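Local structure of hydrazine synthase alpha subunit (Candidatus Kuenenia stuttgartiensis, 5C2V) at residues E512-T517 / H573-Y578; I432-T437 / I555-H560; S339-P344 / P387-Y392. The protein serves as the subunit of the anammox hydrazine synthase complex that condenses hydroxylamine with ammonia to yield hydrazine, and binds two c-type hemes. One frame throughout, in Å; residues are numbered along the deposited sequence.

Contact 1. Residues E512-T517 / H573-Y578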
loop_
_atom_site.group_PDB
_atom_site.type_symbol
_atom_site.label_atom_id
_atom_site.label_comp_id
_atom_site.label_asym_id
_atom_site.label_seq_id
_atom_site.Cartn_x
_atom_site.Cartn_y
_atom_site.Cartn_z
ATOM N N GLU D 512 -34.874 -5.145 3.533
ATOM C CA GLU D 512 -35.684 -5.449 4.707
ATOM C C GLU D 512 -35.058 -4.878 5.975
ATOM O O GLU D 512 -33.866 -4.571 6.007
ATOM C CB GLU D 512 -35.876 -6.961 4.852
ATOM C CG GLU D 512 -36.590 -7.621 3.682
ATOM C CD GLU D 512 -38.067 -7.283 3.624
ATOM O OE1 GLU D 512 -38.694 -7.536 2.574
ATOM O OE2 GLU D 512 -38.605 -6.773 4.630
ATOM N N SER D 513 -35.874 -4.739 7.016
ATOM C CA SER D 513 -35.442 -4.140 8.275
ATOM C C SER D 513 -34.302 -4.907 8.945
ATOM O O SER D 513 -33.581 -4.352 9.774
ATOM C CB SER D 513 -36.626 -4.036 9.240
ATOM O OG SER D 513 -37.083 -5.320 9.628
ATOM N N ASP D 514 -34.141 -6.179 8.591
ATOM C CA ASP D 514 -33.084 -6.999 9.173
ATOM C C ASP D 514 -31.824 -6.987 8.309
ATOM O O ASP D 514 -30.841 -7.659 8.623
ATOM C CB ASP D 514 -33.569 -8.437 9.382
ATOM C CG ASP D 514 -33.837 -9.160 8.076
ATOM O OD1 ASP D 514 -34.192 -8.492 7.084
ATOM O OD2 ASP D 514 -33.696 -10.401 8.045
ATOM N N GLY D 515 -31.861 -6.226 7.221
ATOM C CA GLY D 515 -30.705 -6.078 6.354
ATOM C C GLY D 515 -30.681 -7.055 5.195
ATOM O O GLY D 515 -29.709 -7.113 4.442
ATOM N N SER D 516 -31.755 -7.824 5.048
ATOM C CA SER D 516 -31.850 -8.806 3.973
ATOM C C SER D 516 -32.501 -8.211 2.731
ATOM O O SER D 516 -33.444 -7.427 2.831
ATOM C CB SER D 516 -32.634 -10.036 4.437
ATOM O OG SER D 516 -33.959 -9.690 4.802
ATOM N N THR D 517 -31.991 -8.580 1.561
ATOM C CA THR D 517 -32.572 -8.113 0.308
ATOM C C THR D 517 -32.497 -9.193 -0.766
ATOM O O THR D 517 -31.596 -10.028 -0.758
ATOM C CB THR D 517 -31.877 -6.832 -0.201
ATOM O OG1 THR D 517 -32.581 -6.322 -1.340
ATOM C CG2 THR D 517 -30.431 -7.112 -0.583
ATOM N N HIS D 573 -31.666 -16.310 9.576
ATOM C CA HIS D 573 -33.046 -16.458 9.156
ATOM C C HIS D 573 -33.518 -15.099 8.658
ATOM O O HIS D 573 -33.732 -14.177 9.444
ATOM C CB HIS D 573 -33.904 -16.970 10.311
ATOM C CG HIS D 573 -35.299 -17.344 9.923
ATOM N ND1 HIS D 573 -36.216 -17.828 10.828
ATOM C CD2 HIS D 573 -35.935 -17.306 8.725
ATOM C CE1 HIS D 573 -37.358 -18.073 10.209
ATOM N NE2 HIS D 573 -37.213 -17.765 8.933
ATOM N N ALA D 574 -33.685 -14.988 7.345
ATOM C CA ALA D 574 -33.865 -13.689 6.710
ATOM C C ALA D 574 -35.283 -13.483 6.198
ATOM O O ALA D 574 -35.947 -14.429 5.777
ATOM C CB ALA D 574 -32.868 -13.527 5.571
ATOM N N LYS D 575 -35.733 -12.233 6.234
ATOM C CA LYS D 575 -37.056 -11.877 5.741
ATOM C C LYS D 575 -37.140 -12.019 4.225
ATOM O O LYS D 575 -38.202 -12.320 3.681
ATOM C CB LYS D 575 -37.413 -10.445 6.147
ATOM C CG LYS D 575 -37.605 -10.238 7.640
ATOM C CD LYS D 575 -38.168 -8.853 7.923
ATOM C CE LYS D 575 -38.431 -8.646 9.405
ATOM N NZ LYS D 575 -39.075 -7.329 9.668
ATOM N N ALA D 576 -36.015 -11.799 3.552
ATOM C CA ALA D 576 -35.967 -11.837 2.094
ATOM C C ALA D 576 -36.222 -13.239 1.550
ATOM O O ALA D 576 -36.709 -13.398 0.430
ATOM C CB ALA D 576 -34.626 -11.319 1.600
ATOM N N LEU D 577 -35.894 -14.248 2.352
ATOM C CA LEU D 577 -36.073 -15.645 1.966
ATOM C C LEU D 577 -37.523 -15.955 1.608
ATOM O O LEU D 577 -37.797 -16.836 0.793
ATOM C CB LEU D 577 -35.604 -16.569 3.093
ATOM C CG LEU D 577 -35.669 -18.078 2.844
ATOM C CD1 LEU D 577 -34.790 -18.471 1.667
ATOM C CD2 LEU D 577 -35.270 -18.845 4.095
ATOM N N TYR D 578 -38.449 -15.225 2.221
ATOM C CA TYR D 578 -39.872 -15.452 2.000
ATOM C C TYR D 578 -40.428 -14.566 0.890
ATOM O O TYR D 578 -41.588 -14.702 0.501
ATOM C CB TYR D 578 -40.644 -15.228 3.301
ATOM C CG TYR D 578 -40.245 -16.187 4.401
ATOM C CD1 TYR D 578 -39.169 -15.913 5.234
ATOM C CD2 TYR D 578 -40.937 -17.375 4.596
ATOM C CE1 TYR D 578 -38.796 -16.792 6.235
ATOM C CE2 TYR D 578 -40.573 -18.259 5.593
ATOM C CZ TYR D 578 -39.503 -17.963 6.410
ATOM O OH TYR D 578 -39.139 -18.842 7.404
#

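Contact 2. Residues I432-T437 / I555-H560. With ZN (zinc ion), chain B; HEC (heme c), chain C.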
loop_
_atom_site.group_PDB
_atom_site.type_symbol
_atom_site.label_atom_id
_atom_site.label_comp_id
_atom_site.label_asym_id
_atom_site.label_seq_id
_atom_site.Cartn_x
_atom_site.Cartn_y
_atom_site.Cartn_z
ATOM N N ILE D 432 -29.726 -12.718 -3.768
ATOM C CA ILE D 432 -30.160 -12.411 -2.415
ATOM C C ILE D 432 -28.990 -12.335 -1.428
ATOM O O ILE D 432 -28.097 -13.195 -1.413
ATOM C CB ILE D 432 -31.188 -13.458 -1.920
ATOM C CG1 ILE D 432 -31.505 -13.261 -0.436
ATOM C CG2 ILE D 432 -30.689 -14.869 -2.181
ATOM C CD1 ILE D 432 -32.548 -14.219 0.096
ATOM N N CYS D 433 -29.008 -11.286 -0.613
ATOM C CA CYS D 433 -28.063 -11.122 0.481
ATOM C C CYS D 433 -28.818 -11.174 1.804
ATOM O O CYS D 433 -29.815 -10.472 1.987
ATOM C CB CYS D 433 -27.300 -9.804 0.351
ATOM S SG CYS D 433 -26.030 -9.551 1.613
ATOM N N PHE D 434 -28.340 -12.009 2.720
ATOM C CA PHE D 434 -29.022 -12.222 3.991
ATOM C C PHE D 434 -28.851 -11.035 4.935
ATOM O O PHE D 434 -29.792 -10.643 5.622
ATOM C CB PHE D 434 -28.515 -13.506 4.646
ATOM C CG PHE D 434 -28.684 -14.726 3.787
ATOM C CD1 PHE D 434 -29.871 -14.951 3.107
ATOM C CD2 PHE D 434 -27.653 -15.640 3.644
ATOM C CE1 PHE D 434 -30.030 -16.070 2.310
ATOM C CE2 PHE D 434 -27.805 -16.759 2.845
ATOM C CZ PHE D 434 -28.995 -16.974 2.179
ATOM N N ASP D 435 -27.646 -10.476 4.984
ATOM C CA ASP D 435 -27.416 -9.252 5.745
ATOM C C ASP D 435 -26.541 -8.281 4.956
ATOM O O ASP D 435 -25.386 -8.576 4.669
ATOM C CB ASP D 435 -26.773 -9.576 7.095
ATOM C CG ASP D 435 -26.779 -8.395 8.042
ATOM O OD1 ASP D 435 -27.489 -7.407 7.759
ATOM O OD2 ASP D 435 -26.079 -8.457 9.074
ATOM N N THR D 436 -27.081 -7.113 4.623
ATOM C CA THR D 436 -26.339 -6.149 3.816
ATOM C C THR D 436 -25.421 -5.278 4.668
ATOM O O THR D 436 -24.537 -4.600 4.145
ATOM C CB THR D 436 -27.284 -5.240 3.007
ATOM O OG1 THR D 436 -28.358 -4.794 3.845
ATOM C CG2 THR D 436 -27.860 -5.995 1.820
ATOM N N THR D 437 -25.632 -5.306 5.979
ATOM C CA THR D 437 -24.828 -4.515 6.902
ATOM C C THR D 437 -23.667 -5.328 7.466
ATOM O O THR D 437 -22.866 -4.824 8.253
ATOM C CB THR D 437 -25.677 -3.978 8.068
ATOM O OG1 THR D 437 -25.979 -5.047 8.974
ATOM C CG2 THR D 437 -26.972 -3.370 7.551
ATOM N N ILE D 555 -26.850 -16.581 -3.678
ATOM C CA ILE D 555 -26.975 -16.164 -2.293
ATOM C C ILE D 555 -25.636 -15.705 -1.729
ATOM O O ILE D 555 -24.575 -16.164 -2.159
ATOM C CB ILE D 555 -27.524 -17.307 -1.415
ATOM C CG1 ILE D 555 -26.473 -18.406 -1.252
ATOM C CG2 ILE D 555 -28.791 -17.884 -2.020
ATOM C CD1 ILE D 555 -26.833 -19.440 -0.224
ATOM N N CYS D 556 -25.688 -14.773 -0.786
ATOM C CA CYS D 556 -24.498 -14.406 -0.026
ATOM C C CYS D 556 -24.890 -14.030 1.397
ATOM O O CYS D 556 -25.926 -13.401 1.614
ATOM C CB CYS D 556 -23.746 -13.259 -0.702
ATOM S SG CYS D 556 -24.764 -11.822 -1.085
ATOM N N SER D 557 -24.067 -14.428 2.363
ATOM C CA SER D 557 -24.348 -14.163 3.771
ATOM C C SER D 557 -24.410 -12.673 4.063
ATOM O O SER D 557 -25.293 -12.202 4.779
ATOM C CB SER D 557 -23.287 -14.804 4.669
ATOM O OG SER D 557 -23.311 -16.216 4.581
ATOM N N GLY D 558 -23.469 -11.935 3.486
ATOM C CA GLY D 558 -23.256 -10.554 3.864
ATOM C C GLY D 558 -22.589 -9.743 2.778
ATOM O O GLY D 558 -22.457 -10.195 1.641
ATOM N N CYS D 559 -22.165 -8.536 3.133
ATOM C CA CYS D 559 -21.506 -7.668 2.175
ATOM C C CYS D 559 -20.005 -7.804 2.381
ATOM O O CYS D 559 -19.443 -7.242 3.317
ATOM C CB CYS D 559 -21.980 -6.224 2.375
ATOM S SG CYS D 559 -21.157 -4.949 1.408
ATOM N N HIS D 560 -19.366 -8.534 1.470
ATOM C CA HIS D 560 -17.975 -8.965 1.615
ATOM C C HIS D 560 -17.675 -9.482 3.025
ATOM O O HIS D 560 -16.677 -9.101 3.630
ATOM C CB HIS D 560 -17.009 -7.833 1.255
ATOM C CG HIS D 560 -15.625 -8.310 0.933
ATOM N ND1 HIS D 560 -14.624 -8.384 1.878
ATOM C CD2 HIS D 560 -15.081 -8.751 -0.226
ATOM C CE1 HIS D 560 -13.521 -8.842 1.312
ATOM N NE2 HIS D 560 -13.771 -9.073 0.036
HETATM ZN ZN ZN B . -12.371 -9.165 -1.463
HETATM FE FE HEC C . -19.381 -8.938 -2.831
HETATM C CHA HEC C . -16.074 -8.448 -3.695
HETATM C CHB HEC C . -19.463 -11.741 -4.804
HETATM C CHC HEC C . -22.782 -9.224 -2.305
HETATM C CHD HEC C . -19.374 -6.017 -1.035
HETATM N NA HEC C . -18.024 -9.912 -4.020
HETATM C C1A HEC C . -16.714 -9.536 -4.244
HETATM C C2A HEC C . -16.122 -10.487 -5.158
HETATM C C3A HEC C . -17.051 -11.395 -5.469
HETATM C C4A HEC C . -18.269 -11.053 -4.759
HETATM C CMA HEC C . -16.869 -12.601 -6.416
HETATM C CAA HEC C . -14.669 -10.440 -5.679
HETATM C CBA HEC C . -13.795 -11.402 -4.879
HETATM C CGA HEC C . -13.636 -10.926 -3.457
HETATM O O1A HEC C . -13.837 -11.744 -2.523
HETATM O O2A HEC C . -13.312 -9.729 -3.252
HETATM N NB HEC C . -20.893 -10.175 -3.554
HETATM C C1B HEC C . -20.615 -11.403 -4.127
HETATM C C2B HEC C . -21.748 -12.273 -3.882
HETATM C C3B HEC C . -22.666 -11.586 -3.201
HETATM C C4B HEC C . -22.149 -10.249 -2.976
HETATM C CMB HEC C . -21.876 -13.741 -4.342
HETATM C CAB HEC C . -24.030 -12.143 -2.732
HETATM C CBB HEC C . -25.176 -11.417 -3.473
HETATM N NC HEC C . -20.808 -7.854 -1.805
HETATM C C1C HEC C . -22.170 -8.095 -1.807
HETATM C C2C HEC C . -22.818 -7.008 -1.101
HETATM C C3C HEC C . -21.894 -6.077 -0.851
HETATM C C4C HEC C . -20.600 -6.619 -1.224
HETATM C CMC HEC C . -24.345 -6.803 -0.989
HETATM C CAC HEC C . -22.153 -4.720 -0.161
HETATM C CBC HEC C . -21.876 -3.575 -1.160
HETATM N ND HEC C . -17.950 -7.458 -2.437
HETATM C C1D HEC C . -18.183 -6.346 -1.635
HETATM C C2D HEC C . -16.966 -5.574 -1.528
HETATM C C3D HEC C . -15.931 -6.341 -2.358
HETATM C C4D HEC C . -16.634 -7.487 -2.885
HETATM C CMD HEC C . -16.763 -4.265 -0.735
HETATM C CAD HEC C . -14.453 -5.973 -2.602
HETATM C CBD HEC C . -14.398 -4.686 -3.414
HETATM C CGD HEC C . -12.964 -4.290 -3.635
HETATM O O1D HEC C . -12.737 -3.152 -4.114
HETATM O O2D HEC C . -12.055 -5.104 -3.325
HETATM O O HOH W 1 -11.551 -7.249 -1.741
#

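Contact 3. Residues S339-P344 / P387-Y392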
loop_
_atom_site.group_PDB
_atom_site.type_symbol
_atom_site.label_atom_id
_atom_site.label_comp_id
_atom_site.label_asym_id
_atom_site.label_seq_id
_atom_site.Cartn_x
_atom_site.Cartn_y
_atom_site.Cartn_z
ATOM N N SER D 339 4.884 -21.455 -17.435
ATOM C CA SER D 339 4.203 -22.703 -17.781
ATOM C C SER D 339 4.611 -23.916 -16.940
ATOM O O SER D 339 5.191 -24.865 -17.467
ATOM C CB SER D 339 4.435 -23.015 -19.260
ATOM O OG SER D 339 4.097 -21.905 -20.075
ATOM N N PRO D 340 4.310 -23.891 -15.632
ATOM C CA PRO D 340 4.608 -25.058 -14.793
ATOM C C PRO D 340 3.603 -26.188 -15.015
ATOM O O PRO D 340 2.423 -25.912 -15.225
ATOM C CB PRO D 340 4.503 -24.498 -13.375
ATOM C CG PRO D 340 3.485 -23.413 -13.492
ATOM C CD PRO D 340 3.663 -22.811 -14.864
ATOM N N TYR D 341 4.061 -27.436 -14.975
ATOM C CA TYR D 341 3.161 -28.573 -15.158
ATOM C C TYR D 341 3.393 -29.695 -14.147
ATOM O O TYR D 341 4.231 -30.569 -14.371
ATOM C CB TYR D 341 3.274 -29.131 -16.574
ATOM C CG TYR D 341 2.008 -29.826 -17.013
ATOM C CD1 TYR D 341 1.765 -31.149 -16.670
ATOM C CD2 TYR D 341 1.042 -29.151 -17.746
ATOM C CE1 TYR D 341 0.604 -31.784 -17.058
ATOM C CE2 TYR D 341 -0.122 -29.776 -18.139
ATOM C CZ TYR D 341 -0.335 -31.092 -17.792
ATOM O OH TYR D 341 -1.494 -31.716 -18.183
ATOM N N PRO D 342 2.658 -29.668 -13.025
ATOM C CA PRO D 342 2.770 -30.704 -11.991
ATOM C C PRO D 342 2.388 -32.093 -12.504
ATOM O O PRO D 342 1.498 -32.218 -13.347
ATOM C CB PRO D 342 1.782 -30.241 -10.910
ATOM C CG PRO D 342 1.461 -28.814 -11.239
ATOM C CD PRO D 342 1.594 -28.697 -12.719
ATOM N N LEU D 343 3.057 -33.122 -11.991
ATOM C CA LEU D 343 2.738 -34.501 -12.342
ATOM C C LEU D 343 2.211 -35.259 -11.127
ATOM O O LEU D 343 2.567 -34.939 -9.993
ATOM C CB LEU D 343 3.969 -35.217 -12.909
ATOM C CG LEU D 343 4.373 -34.941 -14.360
ATOM C CD1 LEU D 343 5.597 -35.766 -14.735
ATOM C CD2 LEU D 343 3.220 -35.235 -15.305
ATOM N N PRO D 344 1.357 -36.269 -11.363
ATOM C CA PRO D 344 0.850 -37.166 -10.316
ATOM C C PRO D 344 1.962 -37.926 -9.592
ATOM O O PRO D 344 1.728 -38.501 -8.530
ATOM C CB PRO D 344 -0.052 -38.129 -11.092
ATOM C CG PRO D 344 -0.510 -37.337 -12.262
ATOM C CD PRO D 344 0.668 -36.488 -12.648
ATOM N N PRO D 387 3.128 -33.088 -20.940
ATOM C CA PRO D 387 3.510 -34.500 -21.055
ATOM C C PRO D 387 2.315 -35.395 -21.360
ATOM O O PRO D 387 1.200 -35.090 -20.934
ATOM C CB PRO D 387 4.094 -34.817 -19.677
ATOM C CG PRO D 387 3.415 -33.860 -18.761
ATOM C CD PRO D 387 3.255 -32.597 -19.557
ATOM N N VAL D 388 2.541 -36.483 -22.090
ATOM C CA VAL D 388 1.452 -37.393 -22.414
ATOM C C VAL D 388 1.316 -38.463 -21.330
ATOM O O VAL D 388 2.307 -39.026 -20.856
ATOM C CB VAL D 388 1.639 -38.049 -23.813
ATOM C CG1 VAL D 388 1.926 -36.983 -24.859
ATOM C CG2 VAL D 388 2.746 -39.095 -23.808
ATOM N N TYR D 389 0.071 -38.701 -20.926
ATOM C CA TYR D 389 -0.275 -39.704 -19.923
ATOM C C TYR D 389 -1.785 -39.734 -19.752
ATOM O O TYR D 389 -2.483 -38.807 -20.167
ATOM C CB TYR D 389 0.405 -39.420 -18.576
ATOM C CG TYR D 389 -0.083 -38.179 -17.858
ATOM C CD1 TYR D 389 0.445 -36.928 -18.151
ATOM C CD2 TYR D 389 -1.059 -38.261 -16.873
ATOM C CE1 TYR D 389 0.007 -35.793 -17.489
ATOM C CE2 TYR D 389 -1.501 -37.136 -16.205
ATOM C CZ TYR D 389 -0.968 -35.904 -16.519
ATOM O OH TYR D 389 -1.409 -34.781 -15.856
ATOM N N VAL D 390 -2.290 -40.796 -19.136
ATOM C CA VAL D 390 -3.725 -40.927 -18.928
ATOM C C VAL D 390 -4.169 -40.103 -17.726
ATOM O O VAL D 390 -3.703 -40.315 -16.606
ATOM C CB VAL D 390 -4.135 -42.397 -18.727
ATOM C CG1 VAL D 390 -5.638 -42.501 -18.518
ATOM C CG2 VAL D 390 -3.699 -43.234 -19.920
ATOM N N LYS D 391 -5.074 -39.161 -17.968
ATOM C CA LYS D 391 -5.561 -38.280 -16.916
ATOM C C LYS D 391 -6.887 -38.762 -16.348
ATOM O O LYS D 391 -7.805 -39.101 -17.095
ATOM C CB LYS D 391 -5.720 -36.853 -17.441
ATOM C CG LYS D 391 -4.418 -36.180 -17.813
ATOM C CD LYS D 391 -4.669 -34.802 -18.385
ATOM C CE LYS D 391 -3.369 -34.112 -18.728
ATOM N NZ LYS D 391 -3.607 -32.781 -19.347
ATOM N N TYR D 392 -6.983 -38.787 -15.024
ATOM C CA TYR D 392 -8.238 -39.119 -14.368
ATOM C C TYR D 392 -9.245 -38.005 -14.619
ATOM O O TYR D 392 -8.870 -36.842 -14.763
ATOM C CB TYR D 392 -8.033 -39.334 -12.869
ATOM C CG TYR D 392 -9.193 -40.030 -12.196
ATOM C CD1 TYR D 392 -9.379 -41.400 -12.336
ATOM C CD2 TYR D 392 -10.101 -39.322 -11.421
ATOM C CE1 TYR D 392 -10.436 -42.043 -11.725
ATOM C CE2 TYR D 392 -11.163 -39.957 -10.805
ATOM C CZ TYR D 392 -11.325 -41.318 -10.960
ATOM O OH TYR D 392 -12.380 -41.956 -10.349
#

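Contact 1. Residues E512-T517 / H573-Y578
The type I beta turn Glu512 to Gly515, in the link between strands 503-510 and 517-522, and the Ser516 that follows it meet the 573-578 loop, with Lys575 as the main partner. Asp514 reaches across with OD2, which takes the backbone N-H of Lys575 on its syn side, though tilted out of the carboxylate plane (N to OD2 3.3 Å, 160° at the hydrogen). Its other oxygen looks back into its own segment. Asp514 OD1 accepts the Ser516 hydroxyl on the syn side (OG to OD1 2.6 Å) and the Ser516 backbone N from well above the carboxylate plane, the second of these closing an Asx turn. With both oxygens engaged, rotation of the carboxylate is restricted.

Ser516 OG passes the chain of bonds on: having donated to Asp514, it accepts from Ala576 N at 3.2 Å, on a rather bent line of 138°. Its chi1 of 61° sets OG between the backbone N and carbonyl carbon, facing the other loop, while Ser516 CB rests 3.7 Å from Ala574 CB and equally close to Ala576 CB. Lys575, extended beyond CG, slants across Asp514 and Glu512, and its NZ donates to Ser513 OG at 2.8 Å. The bent Glu512 side chain crosses the root of that lysine, CG lying 3.8 Å from Lys575 CB; the nearby acidic groups probably favour the ammonium without touching it. The same loop lies at the subunit interface: the His573 ring stacks on Trp214 of the beta subunit, and Tyr578 OH hydrogen-bonds to Trp88 of the gamma subunit.

Contact 2. Residues I432-T437 / I555-H560
Cys433 and Cys556 stand on the same face of a parallel strand pair, Cys433 CB 3.5 Å from Cys556 SG, while Ile432 and Ile555 point to the other face. Those two isoleucines lie side by side with their CG2 methyls 3.6 Å apart. Phe434 crosses Ile555 at a slant, bringing CZ to 3.9 Å from Ile555 CB. Between the backbones, Cys556 donates N-H to Ile432 O and returns its own O to Phe434 N; one step on, Asp435 N reaches Ser557 O at 2.9 Å.

The second segment holds the Cys-X-X-Cys-His signature of c-type cytochromes. Cys556 SG is bonded to CAB of the heme and Cys559 SG to CAC. In Cys559, chi1 of 174° swings the sulfur anti to the backbone N and onto its vinyl-derived carbon. His560 departs from the usual scheme: its NE2 binds a zinc ion instead of the heme iron, with heme propionate O2A, Cys276 and a water completing the site, and its ND1 is held by Asp440. Tyr564 is the axial ligand of the iron.

Strand 428-433 is the middle one of three, flanked by 553-556 in parallel and by 517-522 antiparallel, where Cys433 is hydrogen-bonded through its backbone to Thr517; further along, Thr436 OG1 hydrogen-bonds to Gly515 O, and Phe434 packs on Leu215 of the beta subunit.

Contact 3. Residues S339-P344 / P387-Y392
One face of the Tyr341 ring takes Pro387, whose CD sits 3.9 Å from the centroid and 25° off the normal, a CH-pi contact displaced toward the ring's rim. At the edge of the same ring come two polar ends: Lys391 NZ, in the ring plane, and Tyr389 OH, 3.8 Å from Tyr341 CE1. Tyr389 in turn offers its own edge to Tyr341, with CE1 to CE1 at 4.1 Å, so the two tyrosines meet rim against rim from opposing directions and do not stack. Leu343 CD2 and Pro344 CG approach the Tyr389 ring obliquely; the same Leu343 methyl also touches Pro387 CG at 3.7 Å, filling the corner between proline and tyrosine.

The polar bond of this buried patch runs from Lys391 NZ to Tyr341 OH, 2.6 Å. Lys391 is extended beyond CG, every later torsion near 180°, which carries the ammonium across to the phenol. A second, weak bond from NZ goes to Thr84 OG1.

Strand 336-342 is the first strand of one blade of the six-bladed beta-propeller. Strand 381-387 belongs to the next blade, pairing with 31-37 from the N-terminal part of the chain, the arrangement that closes a propeller ring. The contact thus joins adjacent blades at the exit of that closing strand, with Gln26, just after helix 18-25, packed against Pro344 and Tyr389.

Contacts 1 and 2 form one continuous region, their centres about 10 Å apart. Thr517 of contact 1 is probably hydrogen-bonded to Cys433 of contact 2, where strand 517-522 runs beside strand 428-433, and the backbone of Gly515 probably continues the pairing to Thr436 in the adjoining loops. Their segments alternate along the chain, 432-437, 512-517, 555-560, 573-578, so they tie the sheet beside the pentacoordinate heme to the loop facing the beta and gamma subunits. Contact 3 comes earlier in sequence and lies in the propeller, its centre about 40 Å from that of contact 2 and about 47 Å from that of contact 1, touching neither; it belongs to the closure of the N-terminal domain.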